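Local coordinates for protein ATP-dependent DNA helicase (Mycobacterium smegmatis, PDB 5V9X) that unwinds RNA:DNA hybrids while tracking 3'-to-5' along single-stranded DNA, probably powered by the hydrolysis of ATP, at residues Pro50-Ala55 with Thr76-Leu81; Asn63-Ile68 with Thr246-Pro251; Ile189-His194 with Ile223-Thr228. All coordinates share one frame; numbering follows the deposited sequence.

In the fold
Contacts 2 and 3 are strand pairs of one parallel sheet in the first RecA-like domain, and contact 1 is a helix pair packed against it. Its helices, 50-60 and 75-88, flank strand 64-68 in sequence; that strand supplies one half of contact 2. Contact 3 lies on the other side of strand 64-68, whose next neighbour is strand 221-226. Contacts 1 and 3 are buried, whereas contact 2 is partly exposed because strand 245-248 is outermost in the sheet. The chemistry follows: small alanines and a nucleotide-reading glutamine in contact 1, main-chain pairing with aliphatic packing in contact 2, and in contact 3 strand pairing that gives way to polar motif residues.

Contact 1: Pro50-Ala55 with Thr76-Leu81. With ANP (phosphoaminophosphonic acid-adenylate ester), chain C.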
ATOM      1  N   PRO A  50      -1.714 -21.800  18.464  1.00 51.70           N
ATOM      2  CA  PRO A  50      -1.062 -22.648  17.449  1.00 53.72           C
ATOM      3  C   PRO A  50       0.041 -21.946  16.673  1.00 55.73           C
ATOM      4  O   PRO A  50       1.121 -22.521  16.486  1.00 62.24           O
ATOM      5  CB  PRO A  50      -2.235 -23.047  16.547  1.00 53.39           C
ATOM      6  CG  PRO A  50      -3.399 -23.083  17.466  1.00 52.55           C
ATOM      7  CD  PRO A  50      -3.177 -21.980  18.470  1.00 53.13           C
ATOM      8  N   ALA A  51      -0.196 -20.709  16.226  1.00 52.55           N
ATOM      9  CA  ALA A  51       0.827 -19.987  15.479  1.00 50.37           C
ATOM     10  C   ALA A  51       2.090 -19.783  16.305  1.00 53.42           C
ATOM     11  O   ALA A  51       3.195 -19.787  15.754  1.00 58.78           O
ATOM     12  CB  ALA A  51       0.280 -18.642  15.001  1.00 47.90           C
ATOM     13  N   GLN A  52       1.953 -19.610  17.620  1.00 51.14           N
ATOM     14  CA  GLN A  52       3.130 -19.481  18.474  1.00 50.08           C
ATOM     15  C   GLN A  52       3.869 -20.809  18.599  1.00 49.93           C
ATOM     16  O   GLN A  52       5.097 -20.863  18.454  1.00 47.33           O
ATOM     17  CB  GLN A  52       2.724 -18.961  19.853  1.00 49.25           C
ATOM     18  CG  GLN A  52       2.395 -17.481  19.879  1.00 51.18           C
ATOM     19  CD  GLN A  52       1.749 -17.053  21.180  1.00 46.70           C
ATOM     20  OE1 GLN A  52       1.111 -17.855  21.860  1.00 48.23           O
ATOM     21  NE2 GLN A  52       1.915 -15.784  21.534  1.00 37.79           N
ATOM     22  N   ALA A  53       3.137 -21.893  18.870  1.00 47.99           N
ATOM     23  CA  ALA A  53       3.769 -23.195  19.056  1.00 53.23           C
ATOM     24  C   ALA A  53       4.536 -23.618  17.809  1.00 59.25           C
ATOM     25  O   ALA A  53       5.683 -24.072  17.895  1.00 61.31           O
ATOM     26  CB  ALA A  53       2.714 -24.238  19.424  1.00 42.93           C
ATOM     27  N   ASP A  54       3.916 -23.468  16.636  1.00 61.55           N
ATOM     28  CA  ASP A  54       4.591 -23.812  15.388  1.00 62.50           C
ATOM     29  C   ASP A  54       5.783 -22.896  15.138  1.00 64.48           C
ATOM     30  O   ASP A  54       6.870 -23.357  14.772  1.00 67.77           O
ATOM     31  CB  ASP A  54       3.610 -23.736  14.220  1.00 63.68           C
ATOM     32  CG  ASP A  54       2.390 -24.611  14.417  1.00 66.19           C
ATOM     33  OD1 ASP A  54       2.375 -25.413  15.374  1.00 66.78           O
ATOM     34  OD2 ASP A  54       1.443 -24.491  13.612  1.00 67.45           O
ATOM     35  N   ALA A  55       5.595 -21.585  15.329  1.00 62.26           N
ATOM     36  CA  ALA A  55       6.662 -20.634  15.035  1.00 55.76           C
ATOM     37  C   ALA A  55       7.856 -20.837  15.956  1.00 58.37           C
ATOM     38  O   ALA A  55       9.007 -20.763  15.513  1.00 61.78           O
ATOM     39  CB  ALA A  55       6.144 -19.201  15.142  1.00 47.21           C
ATOM     40  N   THR A  76       3.655 -11.341  17.614  1.00 42.09           N
ATOM     41  CA  THR A  76       4.794 -10.616  18.174  1.00 42.58           C
ATOM     42  C   THR A  76       5.652 -11.526  19.044  1.00 46.76           C
ATOM     43  O   THR A  76       6.866 -11.636  18.839  1.00 45.80           O
ATOM     44  CB  THR A  76       4.309  -9.413  18.987  1.00 42.20           C
ATOM     45  OG1 THR A  76       3.592  -8.511  18.137  1.00 42.17           O
ATOM     46  CG2 THR A  76       5.486  -8.687  19.627  1.00 41.19           C
ATOM     47  N   LEU A  77       5.035 -12.182  20.033  1.00 47.81           N
ATOM     48  CA  LEU A  77       5.791 -13.088  20.892  1.00 49.21           C
ATOM     49  C   LEU A  77       6.265 -14.317  20.131  1.00 44.98           C
ATOM     50  O   LEU A  77       7.273 -14.925  20.507  1.00 43.94           O
ATOM     51  CB  LEU A  77       4.953 -13.502  22.099  1.00 50.56           C
ATOM     52  CG  LEU A  77       4.716 -12.432  23.167  1.00 45.76           C
ATOM     53  CD1 LEU A  77       3.815 -12.961  24.266  1.00 44.05           C
ATOM     54  CD2 LEU A  77       6.030 -11.924  23.738  1.00 40.84           C
ATOM     55  N   ALA A  78       5.553 -14.702  19.069  1.00 43.15           N
ATOM     56  CA  ALA A  78       6.027 -15.789  18.220  1.00 43.29           C
ATOM     57  C   ALA A  78       7.404 -15.474  17.653  1.00 45.63           C
ATOM     58  O   ALA A  78       8.294 -16.332  17.644  1.00 53.82           O
ATOM     59  CB  ALA A  78       5.031 -16.054  17.091  1.00 42.54           C
ATOM     60  N   ALA A  79       7.603 -14.238  17.195  1.00 41.45           N
ATOM     61  CA  ALA A  79       8.873 -13.857  16.592  1.00 40.90           C
ATOM     62  C   ALA A  79       9.905 -13.427  17.626  1.00 41.76           C
ATOM     63  O   ALA A  79      11.109 -13.536  17.371  1.00 45.28           O
ATOM     64  CB  ALA A  79       8.654 -12.734  15.579  1.00 39.34           C
ATOM     65  N   PHE A  80       9.468 -12.954  18.791  1.00 39.35           N
ATOM     66  CA  PHE A  80      10.375 -12.339  19.751  1.00 42.70           C
ATOM     67  C   PHE A  80      10.822 -13.272  20.869  1.00 47.56           C
ATOM     68  O   PHE A  80      11.981 -13.202  21.287  1.00 44.44           O
ATOM     69  CB  PHE A  80       9.727 -11.095  20.372  1.00 40.90           C
ATOM     70  CG  PHE A  80      10.041  -9.818  19.644  1.00 41.69           C
ATOM     71  CD1 PHE A  80      11.258  -9.182  19.830  1.00 41.00           C
ATOM     72  CD2 PHE A  80       9.117  -9.248  18.783  1.00 37.74           C
ATOM     73  CE1 PHE A  80      11.551  -8.005  19.167  1.00 39.73           C
ATOM     74  CE2 PHE A  80       9.405  -8.070  18.116  1.00 36.66           C
ATOM     75  CZ  PHE A  80      10.622  -7.448  18.308  1.00 38.79           C
ATOM     76  N   LEU A  81       9.939 -14.155  21.353  1.00 54.39           N
ATOM     77  CA  LEU A  81      10.173 -14.804  22.643  1.00 55.10           C
ATOM     78  C   LEU A  81      11.437 -15.655  22.637  1.00 56.12           C
ATOM     79  O   LEU A  81      12.189 -15.661  23.619  1.00 56.86           O
ATOM     80  CB  LEU A  81       8.968 -15.656  23.039  1.00 53.62           C
ATOM     81  CG  LEU A  81       9.007 -16.117  24.499  1.00 57.29           C
ATOM     82  CD1 LEU A  81       8.906 -14.919  25.433  1.00 58.44           C
ATOM     83  CD2 LEU A  81       7.914 -17.130  24.791  1.00 56.81           C
TER
HETATM   84  PG  ANP C 901      -1.592  -8.265  14.233  1.00 36.69           P
HETATM   85  O1G ANP C 901      -2.641  -7.223  14.012  1.00 39.44           O
HETATM   86  O2G ANP C 901      -0.162  -7.608  14.143  1.00 40.02           O
HETATM   87  O3G ANP C 901      -1.722  -9.398  13.133  1.00 42.78           O
HETATM   88  PB  ANP C 901      -0.631 -10.060  16.107  1.00 39.13           P
HETATM   89  O1B ANP C 901       0.786  -9.461  15.878  1.00 32.32           O
HETATM   90  O2B ANP C 901      -0.819 -11.261  15.246  1.00 41.01           O
HETATM   91  N3B ANP C 901      -1.810  -8.924  15.771  1.00 41.66           N
HETATM   92  PA  ANP C 901      -0.219  -9.536  18.739  1.00 36.67           P
HETATM   93  O1A ANP C 901      -0.394  -8.089  18.455  1.00 33.77           O
HETATM   94  O2A ANP C 901       1.237  -9.956  18.927  1.00 34.89           O
HETATM   95  O3A ANP C 901      -0.780 -10.477  17.594  1.00 46.66           O
HETATM   96  O5' ANP C 901      -1.075  -9.941  20.006  1.00 37.70           O
HETATM   97  C5' ANP C 901      -2.510  -9.701  20.196  1.00 39.97           C
HETATM   98  C4' ANP C 901      -2.775  -9.449  21.661  1.00 45.08           C
HETATM   99  O4' ANP C 901      -2.836 -10.704  22.389  1.00 48.59           O
HETATM  100  C3' ANP C 901      -1.676  -8.652  22.349  1.00 50.30           C
HETATM  101  O3' ANP C 901      -2.222  -7.973  23.469  1.00 50.70           O
HETATM  102  C2' ANP C 901      -0.728  -9.751  22.830  1.00 59.16           C
HETATM  103  O2' ANP C 901       0.296  -9.282  23.721  1.00 69.97           O
HETATM  104  C1' ANP C 901      -1.744 -10.798  23.294  1.00 53.00           C
HETATM  105  N9  ANP C 901      -1.284 -12.190  23.291  1.00 47.94           N
HETATM  106  C8  ANP C 901      -0.142 -12.713  22.740  1.00 47.35           C
HETATM  107  N7  ANP C 901      -0.023 -14.011  22.888  1.00 43.99           N
HETATM  108  C5  ANP C 901      -1.159 -14.366  23.596  1.00 47.08           C
HETATM  109  C6  ANP C 901      -1.631 -15.604  24.072  1.00 49.31           C
HETATM  110  N6  ANP C 901      -0.987 -16.760  23.897  1.00 48.30           N
HETATM  111  N1  ANP C 901      -2.807 -15.612  24.745  1.00 46.62           N
HETATM  112  C2  ANP C 901      -3.456 -14.457  24.920  1.00 42.83           C
HETATM  113  N3  ANP C 901      -3.107 -13.232  24.518  1.00 46.05           N
HETATM  114  C4  ANP C 901      -1.944 -13.255  23.855  1.00 46.72           C
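The adenine-recognising glutamine of the Q motif, Q52, meets the start of the P-loop helix at L77 and A78. Its position on helix 50-60 and its grip on the nucleotide are those of the Q motif in superfamily 2 helicases. Glutamine suits this place because one flat amide offers both an acceptor and a donor: OE1 of Q52 accepts from N6 of ANP at 3.1 Å, while NE2 of Q52 gives to N7 of ANP at 3.0 Å, so the 6-amino group and N7 are read together. The same two atoms also bond to the backbone, OE1 to T49 N and NE2 to G74 O, which fixes which way round the amide lies. With chi2 at 169° the chain is stretched out, and it runs alongside L77, pointing the same way; NE2 of Q52 passes CB of L77 at 3.8 Å.

T76, in a sequence that matches Walker A, holds the alpha-phosphate: its backbone N and its OG1 both donate to O2A of ANP, OG1 at 2.9 Å. Away from the nucleotide, segments 50-55 and 76-81 run nearly parallel, their axes 8.8 Å apart at closest approach and 21° from each other. Alanines permit this closeness. CB of A78 faces the other helix and touches CB of A55 at 3.9 Å and CG of Q52 at 4.1 Å. F41 of helix 35-44 packs on Q52 and L77, W56 NE1 bonds to L77 O, and A79 turns to I223 and L225 of strand 221-226.

Contact 2: Asn63-Ile68 with Thr246-Pro251; sequences NNTLVI and TIVCPP
I68 and I247 pack where strands 64-68 and 245-248 run together, and the I68 side chain touches three successive residues of the partner. Its CB lies 3.7 Å from O of V248 and also touches SG of C249, and the CG2 branch rests on that sulfur too. The longer branch starts with chi1 at -54°, CG1 opposite the carbonyl carbon, and passes the same oxygen of V248 a little farther off. It ends with CD1 of I68 against CG2 of I247, 3.9 Å away. P232, at the start of helix 232-240, touches both isoleucines, and V229 also packs on I68, so branched aliphatic chains suit this side of the sheet.

The backbones are joined as in a regular parallel pair. O of N64 accepts from N of T246. N of L66 gives to O of T246 at 3.0 Å. O of L66 takes N of V248, and N of I68 gives to O of V248, the last with an N-H...O angle of 155°. This is the margin of the RecA-like sheet: 245-248 is its outermost strand, while 64-68, which leads into the P-loop, has strand 221-226 on its other flank.

The face bearing T65, V67 and V248 is covered by helix 50-60. Here the T65 and V248 side chains cross at a slant, CG2 of T65 meeting CG2 of V248 at 3.7 Å, a methyl contact that a threonine can make while its OG1 bonds to O of N63 from above the carbonyl plane, 3.0 Å away. Earlier, CB of N63 approaches OG1 of T246 at 3.5 Å. Past the strand end, CD of P250 sits 3.6 Å from O of I68; a proline has no amide hydrogen with which to carry the pairing on.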
ATOM      1  N   ASN A  63      15.538 -21.944  11.360  1.00 63.68           N
ATOM      2  CA  ASN A  63      15.025 -21.679  10.025  1.00 64.99           C
ATOM      3  C   ASN A  63      14.458 -20.269   9.916  1.00 58.73           C
ATOM      4  O   ASN A  63      13.888 -19.731  10.868  1.00 58.75           O
ATOM      5  CB  ASN A  63      13.937 -22.690   9.660  1.00 71.07           C
ATOM      6  CG  ASN A  63      14.395 -24.123   9.818  1.00 78.10           C
ATOM      7  OD1 ASN A  63      15.454 -24.508   9.320  1.00 78.94           O
ATOM      8  ND2 ASN A  63      13.602 -24.921  10.524  1.00 81.16           N
ATOM      9  N   ASN A  64      14.632 -19.668   8.739  1.00 48.95           N
ATOM     10  CA  ASN A  64      13.826 -18.510   8.378  1.00 45.54           C
ATOM     11  C   ASN A  64      12.360 -18.917   8.403  1.00 42.39           C
ATOM     12  O   ASN A  64      11.992 -19.973   7.879  1.00 40.87           O
ATOM     13  CB  ASN A  64      14.216 -17.990   6.993  1.00 48.43           C
ATOM     14  CG  ASN A  64      15.584 -17.324   6.973  1.00 48.70           C
ATOM     15  OD1 ASN A  64      16.331 -17.369   7.953  1.00 51.92           O
ATOM     16  ND2 ASN A  64      15.920 -16.706   5.846  1.00 42.23           N
ATOM     17  N   THR A  65      11.522 -18.093   9.027  1.00 44.46           N
ATOM     18  CA  THR A  65      10.138 -18.465   9.285  1.00 44.85           C
ATOM     19  C   THR A  65       9.197 -17.341   8.876  1.00 46.84           C
ATOM     20  O   THR A  65       9.419 -16.180   9.232  1.00 52.97           O
ATOM     21  CB  THR A  65       9.934 -18.802  10.765  1.00 47.84           C
ATOM     22  OG1 THR A  65      10.896 -19.786  11.166  1.00 48.05           O
ATOM     23  CG2 THR A  65       8.529 -19.342  11.001  1.00 50.53           C
ATOM     24  N   LEU A  66       8.150 -17.690   8.134  1.00 44.09           N
ATOM     25  CA  LEU A  66       7.055 -16.780   7.823  1.00 49.31           C
ATOM     26  C   LEU A  66       5.815 -17.253   8.569  1.00 53.81           C
ATOM     27  O   LEU A  66       5.341 -18.374   8.344  1.00 51.40           O
ATOM     28  CB  LEU A  66       6.788 -16.720   6.319  1.00 50.76           C
ATOM     29  CG  LEU A  66       5.531 -15.954   5.889  1.00 45.64           C
ATOM     30  CD1 LEU A  66       5.680 -14.458   6.138  1.00 38.78           C
ATOM     31  CD2 LEU A  66       5.194 -16.232   4.430  1.00 45.74           C
ATOM     32  N   VAL A  67       5.297 -16.407   9.452  1.00 52.35           N
ATOM     33  CA  VAL A  67       4.139 -16.736  10.274  1.00 49.97           C
ATOM     34  C   VAL A  67       2.909 -16.094   9.648  1.00 49.57           C
ATOM     35  O   VAL A  67       2.855 -14.872   9.468  1.00 44.21           O
ATOM     36  CB  VAL A  67       4.335 -16.274  11.727  1.00 47.65           C
ATOM     37  CG1 VAL A  67       3.185 -16.753  12.598  1.00 42.82           C
ATOM     38  CG2 VAL A  67       5.671 -16.778  12.263  1.00 47.37           C
ATOM     39  N   ILE A  68       1.922 -16.919   9.312  1.00 53.92           N
ATOM     40  CA  ILE A  68       0.691 -16.472   8.667  1.00 54.61           C
ATOM     41  C   ILE A  68      -0.451 -16.858   9.595  1.00 60.31           C
ATOM     42  O   ILE A  68      -0.827 -18.034   9.680  1.00 69.82           O
ATOM     43  CB  ILE A  68       0.512 -17.087   7.276  1.00 53.79           C
ATOM     44  CG1 ILE A  68       1.747 -16.817   6.413  1.00 53.78           C
ATOM     45  CG2 ILE A  68      -0.742 -16.541   6.610  1.00 52.92           C
ATOM     46  CD1 ILE A  68       1.754 -17.589   5.113  1.00 55.81           C
ATOM     47  N   THR A 246      10.701 -21.763   6.302  1.00 46.05           N
ATOM     48  CA  THR A 246       9.626 -22.559   6.877  1.00 47.76           C
ATOM     49  C   THR A 246       8.378 -21.695   6.992  1.00 53.35           C
ATOM     50  O   THR A 246       8.379 -20.683   7.703  1.00 55.68           O
ATOM     51  CB  THR A 246      10.018 -23.102   8.249  1.00 46.44           C
ATOM     52  OG1 THR A 246      11.100 -24.030   8.113  1.00 51.59           O
ATOM     53  CG2 THR A 246       8.828 -23.797   8.900  1.00 42.62           C
ATOM     54  N   ILE A 247       7.315 -22.085   6.299  1.00 52.73           N
ATOM     55  CA  ILE A 247       6.066 -21.335   6.318  1.00 51.13           C
ATOM     56  C   ILE A 247       5.175 -21.901   7.416  1.00 53.03           C
ATOM     57  O   ILE A 247       4.754 -23.061   7.354  1.00 46.81           O
ATOM     58  CB  ILE A 247       5.366 -21.379   4.953  1.00 46.05           C
ATOM     59  CG1 ILE A 247       6.182 -20.600   3.921  1.00 42.63           C
ATOM     60  CG2 ILE A 247       3.954 -20.823   5.059  1.00 37.76           C
ATOM     61  CD1 ILE A 247       5.503 -20.462   2.578  1.00 44.82           C
ATOM     62  N   VAL A 248       4.901 -21.082   8.427  1.00 57.06           N
ATOM     63  CA  VAL A 248       3.993 -21.432   9.512  1.00 56.46           C
ATOM     64  C   VAL A 248       2.644 -20.793   9.214  1.00 55.20           C
ATOM     65  O   VAL A 248       2.531 -19.563   9.159  1.00 57.77           O
ATOM     66  CB  VAL A 248       4.534 -20.968  10.872  1.00 55.43           C
ATOM     67  CG1 VAL A 248       3.442 -21.045  11.924  1.00 58.12           C
ATOM     68  CG2 VAL A 248       5.732 -21.808  11.285  1.00 55.02           C
ATOM     69  N   CYS A 249       1.624 -21.623   9.021  1.00 51.31           N
ATOM     70  CA  CYS A 249       0.282 -21.146   8.684  1.00 55.62           C
ATOM     71  C   CYS A 249      -0.742 -22.121   9.242  1.00 61.09           C
ATOM     72  O   CYS A 249      -1.289 -22.962   8.519  1.00 58.52           O
ATOM     73  CB  CYS A 249       0.118 -20.982   7.172  1.00 52.44           C
ATOM     74  SG  CYS A 249      -1.501 -20.375   6.651  1.00 52.27           S
ATOM     75  N   PRO A 250      -1.029 -22.035  10.538  1.00 64.89           N
ATOM     76  CA  PRO A 250      -1.982 -22.962  11.153  1.00 62.91           C
ATOM     77  C   PRO A 250      -3.410 -22.554  10.841  1.00 63.20           C
ATOM     78  O   PRO A 250      -3.649 -21.432  10.368  1.00 62.92           O
ATOM     79  CB  PRO A 250      -1.674 -22.825  12.650  1.00 61.77           C
ATOM     80  CG  PRO A 250      -1.238 -21.408  12.788  1.00 63.40           C
ATOM     81  CD  PRO A 250      -0.489 -21.072  11.515  1.00 65.49           C
ATOM     82  N   PRO A 251      -4.392 -23.443  11.086  1.00 60.74           N
ATOM     83  CA  PRO A 251      -5.798 -23.099  10.819  1.00 59.93           C
ATOM     84  C   PRO A 251      -6.240 -21.793  11.461  1.00 68.93           C
ATOM     85  O   PRO A 251      -6.151 -21.621  12.681  1.00 69.45           O
ATOM     86  CB  PRO A 251      -6.561 -24.294  11.403  1.00 54.33           C
ATOM     87  CG  PRO A 251      -5.613 -25.429  11.259  1.00 55.11           C
ATOM     88  CD  PRO A 251      -4.240 -24.854  11.484  1.00 59.51           C
TER

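Contact 3: Ile189-His194 with Ile223-Thr228; sequences IVDEVH and IGLSAT
V190 and I223 are joined by a nearly straight hydrogen bond, N of V190 to O of I223, with an angle of 175° at the hydrogen. The bond from N of L225 to O of V190, 3.2 Å long, continues the pairing, while O of L225 takes N of V193 at 3.1 Å from the turn of the DEVH segment. These bonds link two signature motifs of DEAD/DEAH-type helicases: motif II, here DEVH at 191-194, and motif III, here SAT at 226-228. E192 belongs to the nucleotide pocket, close to the magnesium ion.

Farther along, the two motifs meet through polar side chains. ND1 of H194 lies 2.8 Å from OG of S226. Within motif III, OG of S226 accepts from N of T228 at 3.1 Å in an ST turn, the single-carbon side chain of serine being short enough to fold back on the main chain. OG1 of T228 stands over the centre of the imidazole face, 3.1 Å above the ring plane of H194, and is bonded to Q411 of helix 406-413. Chi1 of H194, 76°, sets CG between the backbone N and carbonyl carbon and brings the ring over motif III.

On the opposite face of the sheet from V190, I189 packs on F80 of helix 75-88, and CG2 of I189 touches CD1 of L225 at 4.1 Å. D191 reaches across the same leucine while its OD2 bonds to Y102. Its other oxygen, OD1 of D191, rests 3.5 Å from CB of L225.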
ATOM      1  N   ILE A 189      13.416  -9.535  12.335  1.00 46.56           N
ATOM      2  CA  ILE A 189      11.967  -9.673  12.261  1.00 40.66           C
ATOM      3  C   ILE A 189      11.441  -8.629  11.289  1.00 41.73           C
ATOM      4  O   ILE A 189      11.725  -7.432  11.439  1.00 44.06           O
ATOM      5  CB  ILE A 189      11.317  -9.515  13.646  1.00 36.02           C
ATOM      6  CG1 ILE A 189      11.962 -10.465  14.657  1.00 33.24           C
ATOM      7  CG2 ILE A 189       9.816  -9.760  13.563  1.00 31.67           C
ATOM      8  CD1 ILE A 189      11.410 -10.328  16.060  1.00 31.91           C
ATOM      9  N   VAL A 190      10.689  -9.072  10.288  1.00 41.61           N
ATOM     10  CA  VAL A 190      10.054  -8.190   9.320  1.00 40.54           C
ATOM     11  C   VAL A 190       8.553  -8.317   9.536  1.00 42.59           C
ATOM     12  O   VAL A 190       7.910  -9.233   9.010  1.00 46.49           O
ATOM     13  CB  VAL A 190      10.451  -8.523   7.878  1.00 40.70           C
ATOM     14  CG1 VAL A 190       9.705  -7.625   6.901  1.00 36.99           C
ATOM     15  CG2 VAL A 190      11.953  -8.372   7.696  1.00 41.68           C
ATOM     16  N   ASP A 191       7.996  -7.402  10.322  1.00 40.27           N
ATOM     17  CA  ASP A 191       6.574  -7.413  10.632  1.00 41.04           C
ATOM     18  C   ASP A 191       5.778  -6.811   9.481  1.00 38.54           C
ATOM     19  O   ASP A 191       6.240  -5.897   8.793  1.00 46.98           O
ATOM     20  CB  ASP A 191       6.308  -6.633  11.916  1.00 44.85           C
ATOM     21  CG  ASP A 191       5.069  -7.105  12.643  1.00 49.10           C
ATOM     22  OD1 ASP A 191       4.203  -7.737  12.003  1.00 49.75           O
ATOM     23  OD2 ASP A 191       4.964  -6.842  13.859  1.00 49.83           O
ATOM     24  N   GLU A 192       4.569  -7.332   9.285  1.00 40.83           N
ATOM     25  CA  GLU A 192       3.675  -6.886   8.218  1.00 47.01           C
ATOM     26  C   GLU A 192       4.376  -6.942   6.862  1.00 47.76           C
ATOM     27  O   GLU A 192       4.379  -5.981   6.091  1.00 47.01           O
ATOM     28  CB  GLU A 192       3.136  -5.483   8.504  1.00 49.78           C
ATOM     29  CG  GLU A 192       2.587  -5.297   9.911  1.00 51.22           C
ATOM     30  CD  GLU A 192       1.435  -6.232  10.229  1.00 56.02           C
ATOM     31  OE1 GLU A 192       0.758  -6.702   9.287  1.00 58.12           O
ATOM     32  OE2 GLU A 192       1.203  -6.497  11.430  1.00 57.33           O
ATOM     33  N   VAL A 193       4.975  -8.101   6.575  1.00 49.93           N
ATOM     34  CA  VAL A 193       5.812  -8.250   5.390  1.00 48.60           C
ATOM     35  C   VAL A 193       5.013  -8.093   4.099  1.00 48.51           C
ATOM     36  O   VAL A 193       5.586  -7.762   3.054  1.00 52.36           O
ATOM     37  CB  VAL A 193       6.542  -9.607   5.449  1.00 44.67           C
ATOM     38  CG1 VAL A 193       5.545 -10.754   5.409  1.00 44.03           C
ATOM     39  CG2 VAL A 193       7.571  -9.728   4.333  1.00 45.89           C
ATOM     40  N   HIS A 194       3.695  -8.304   4.142  1.00 42.11           N
ATOM     41  CA  HIS A 194       2.880  -8.132   2.946  1.00 40.73           C
ATOM     42  C   HIS A 194       2.825  -6.677   2.497  1.00 45.07           C
ATOM     43  O   HIS A 194       2.610  -6.406   1.312  1.00 57.00           O
ATOM     44  CB  HIS A 194       1.463  -8.630   3.202  1.00 38.62           C
ATOM     45  CG  HIS A 194       0.654  -7.692   4.036  1.00 42.91           C
ATOM     46  ND1 HIS A 194       0.870  -7.527   5.388  1.00 44.68           N
ATOM     47  CD2 HIS A 194      -0.346  -6.842   3.708  1.00 44.55           C
ATOM     48  CE1 HIS A 194       0.025  -6.628   5.858  1.00 47.54           C
ATOM     49  NE2 HIS A 194      -0.725  -6.197   4.860  1.00 46.60           N
ATOM     50  N   ILE A 223      12.541 -13.507  10.086  1.00 44.21           N
ATOM     51  CA  ILE A 223      11.203 -13.897  10.515  1.00 47.36           C
ATOM     52  C   ILE A 223      10.208 -12.874   9.985  1.00 50.37           C
ATOM     53  O   ILE A 223      10.390 -11.667  10.178  1.00 56.63           O
ATOM     54  CB  ILE A 223      11.108 -14.008  12.048  1.00 48.79           C
ATOM     55  CG1 ILE A 223      12.117 -15.036  12.567  1.00 55.48           C
ATOM     56  CG2 ILE A 223       9.693 -14.380  12.468  1.00 45.64           C
ATOM     57  CD1 ILE A 223      12.373 -14.943  14.056  1.00 55.33           C
ATOM     58  N   GLY A 224       9.163 -13.356   9.319  1.00 48.72           N
ATOM     59  CA  GLY A 224       8.136 -12.496   8.765  1.00 47.68           C
ATOM     60  C   GLY A 224       6.781 -12.787   9.380  1.00 52.22           C
ATOM     61  O   GLY A 224       6.475 -13.926   9.740  1.00 55.07           O
ATOM     62  N   LEU A 225       5.964 -11.739   9.494  1.00 48.23           N
ATOM     63  CA  LEU A 225       4.656 -11.817  10.128  1.00 43.98           C
ATOM     64  C   LEU A 225       3.632 -11.086   9.274  1.00 42.33           C
ATOM     65  O   LEU A 225       3.908  -9.997   8.765  1.00 43.47           O
ATOM     66  CB  LEU A 225       4.684 -11.199  11.533  1.00 45.64           C
ATOM     67  CG  LEU A 225       5.847 -11.600  12.438  1.00 43.18           C
ATOM     68  CD1 LEU A 225       5.881 -10.738  13.689  1.00 38.54           C
ATOM     69  CD2 LEU A 225       5.743 -13.067  12.798  1.00 44.44           C
ATOM     70  N   SER A 226       2.454 -11.687   9.122  1.00 40.87           N
ATOM     71  CA  SER A 226       1.349 -11.041   8.425  1.00 44.03           C
ATOM     72  C   SER A 226       0.102 -11.903   8.537  1.00 49.08           C
ATOM     73  O   SER A 226       0.183 -13.132   8.473  1.00 57.33           O
ATOM     74  CB  SER A 226       1.673 -10.792   6.947  1.00 41.23           C
ATOM     75  OG  SER A 226       0.564 -10.214   6.278  1.00 39.38           O
ATOM     76  N   ALA A 227      -1.042 -11.248   8.705  1.00 48.47           N
ATOM     77  CA  ALA A 227      -2.334 -11.914   8.674  1.00 49.30           C
ATOM     78  C   ALA A 227      -2.892 -12.057   7.266  1.00 56.66           C
ATOM     79  O   ALA A 227      -3.904 -12.744   7.082  1.00 67.00           O
ATOM     80  CB  ALA A 227      -3.339 -11.150   9.540  1.00 49.32           C
ATOM     81  N   THR A 228      -2.264 -11.426   6.272  1.00 51.45           N
ATOM     82  CA  THR A 228      -2.784 -11.353   4.905  1.00 47.89           C
ATOM     83  C   THR A 228      -1.649 -11.693   3.939  1.00 46.31           C
ATOM     84  O   THR A 228      -0.987 -10.804   3.399  1.00 41.62           O
ATOM     85  CB  THR A 228      -3.376  -9.970   4.630  1.00 45.92           C
ATOM     86  OG1 THR A 228      -2.410  -8.964   4.961  1.00 39.83           O
ATOM     87  CG2 THR A 228      -4.626  -9.751   5.470  1.00 44.62           C
TER